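Local coordinates for glutaredoxin family protein (Xanthomonas campestris, PDB 1TTZ) that is of unknown function but, as a glutaredoxin-like member of the thioredoxin clan, may take part in thiol-disulfide chemistry, at residues A[67-70]-A[71-75]. Numbering follows the deposited sequence.
Sequences RLRA and WLDAA
R69 and D73, one turn apart on helix 65-73, form an i to i+4 salt bridge, with R69 NH1 2.9 Å from D73 OD1. The N-H...O angle is 150°. OD1 lies in the guanidinium plane, whereas NH1 reaches the syn side of the oxygen from 33° out of the carboxylate plane. R69 leaves the backbone with CG anti to N (chi1 169°), then bends at chi2 and chi3 and leads on toward the C-terminal end of the helix, setting the guanidinium edge against D73. L72 CD1 covers one face of that group near its rim, 3.8 Å from R69 CZ.

Apolar contact centres on L68. Its CD1 sits 4.0 Å from W71 CE3, approaching the indole obliquely, and 4.1 Å from L72 CG. L68 and W71 also pack against L59 of edge strand 58-60, joining this C-terminal helix to the sheet as in the thioredoxin fold. L68 further meets A20 and L21 of helix 12-23, while W71 makes a cation-pi contact with R57.

Backbone bonds follow the alpha-helical i to i+4 pattern: W71 N to R67 O, L72 N to L68 O (3.0 Å) and D73 N to R69 O. The next, A74 N to A70 O, is weak, consistent with the helix ending here.

Held by D73 through NH1 and by the A24 carbonyl through NH2, with L72 CD1 against one face, the R69 guanidinium probably has little rotational freedom, and its charge is probably partly offset by D73.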
# COMPACT_ATOMS: atom_id res chain seq x y z
N ARG A 67 -6.31 -1.19 11.13
CA ARG A 67 -6.23 -2.37 10.28
C ARG A 67 -4.80 -2.53 9.78
O ARG A 67 -4.27 -3.64 9.72
CB ARG A 67 -7.18 -2.25 9.09
CG ARG A 67 -7.27 -3.54 8.29
CD ARG A 67 -8.04 -3.39 6.98
NE ARG A 67 -8.15 -4.68 6.32
CZ ARG A 67 -8.08 -4.88 5.01
NH1 ARG A 67 -7.90 -3.86 4.18
NH2 ARG A 67 -8.18 -6.11 4.53
N LEU A 68 -4.19 -1.42 9.42
CA LEU A 68 -2.83 -1.43 8.93
C LEU A 68 -1.87 -1.90 10.02
O LEU A 68 -1.08 -2.82 9.82
CB LEU A 68 -2.44 -0.04 8.43
CG LEU A 68 -0.98 0.18 8.03
CD1 LEU A 68 -0.52 -0.96 7.15
CD2 LEU A 68 -0.84 1.53 7.31
N ARG A 69 -1.94 -1.26 11.18
CA ARG A 69 -1.08 -1.61 12.30
C ARG A 69 -1.27 -3.08 12.68
O ARG A 69 -0.30 -3.77 13.01
CB ARG A 69 -1.36 -0.68 13.49
CG ARG A 69 -0.73 -1.10 14.82
CD ARG A 69 0.72 -1.57 14.68
NE ARG A 69 1.59 -0.56 14.09
CZ ARG A 69 2.83 -0.79 13.67
NH1 ARG A 69 3.35 -2.01 13.77
NH2 ARG A 69 3.54 0.19 13.14
N ALA A 70 -2.50 -3.57 12.63
CA ALA A 70 -2.77 -4.97 12.96
C ALA A 70 -2.18 -5.89 11.89
O ALA A 70 -1.62 -6.94 12.21
CB ALA A 70 -4.28 -5.20 13.09
N TRP A 71 -2.31 -5.51 10.63
CA TRP A 71 -1.78 -6.32 9.55
C TRP A 71 -0.28 -6.48 9.73
O TRP A 71 0.26 -7.57 9.63
CB TRP A 71 -2.09 -5.65 8.21
CG TRP A 71 -1.49 -6.36 7.03
CD1 TRP A 71 -1.88 -7.56 6.50
CD2 TRP A 71 -0.42 -5.89 6.21
NE1 TRP A 71 -1.11 -7.87 5.41
CE2 TRP A 71 -0.20 -6.85 5.21
CE3 TRP A 71 0.39 -4.74 6.23
CZ2 TRP A 71 0.79 -6.70 4.22
CZ3 TRP A 71 1.37 -4.59 5.25
CH2 TRP A 71 1.56 -5.57 4.26
N LEU A 72 0.39 -5.37 10.02
CA LEU A 72 1.83 -5.39 10.24
C LEU A 72 2.21 -6.30 11.41
O LEU A 72 3.12 -7.12 11.30
CB LEU A 72 2.33 -3.98 10.54
CG LEU A 72 2.23 -2.96 9.40
CD1 LEU A 72 2.56 -1.58 9.93
CD2 LEU A 72 3.18 -3.36 8.28
N ASP A 73 1.50 -6.16 12.52
CA ASP A 73 1.79 -6.97 13.71
C ASP A 73 1.40 -8.42 13.56
O ASP A 73 1.78 -9.25 14.39
CB ASP A 73 1.08 -6.39 14.93
CG ASP A 73 1.56 -5.01 15.28
OD1 ASP A 73 2.68 -4.64 14.87
OD2 ASP A 73 0.82 -4.29 15.98
N ALA A 74 0.63 -8.74 12.53
CA ALA A 74 0.19 -10.11 12.30
C ALA A 74 1.22 -10.90 11.50
O ALA A 74 1.05 -12.10 11.28
CB ALA A 74 -1.15 -10.10 11.56
N ALA A 75 2.29 -10.24 11.08
CA ALA A 75 3.35 -10.89 10.31
C ALA A 75 4.24 -11.73 11.23
O ALA A 75 4.43 -11.40 12.40
CB ALA A 75 4.19 -9.84 9.59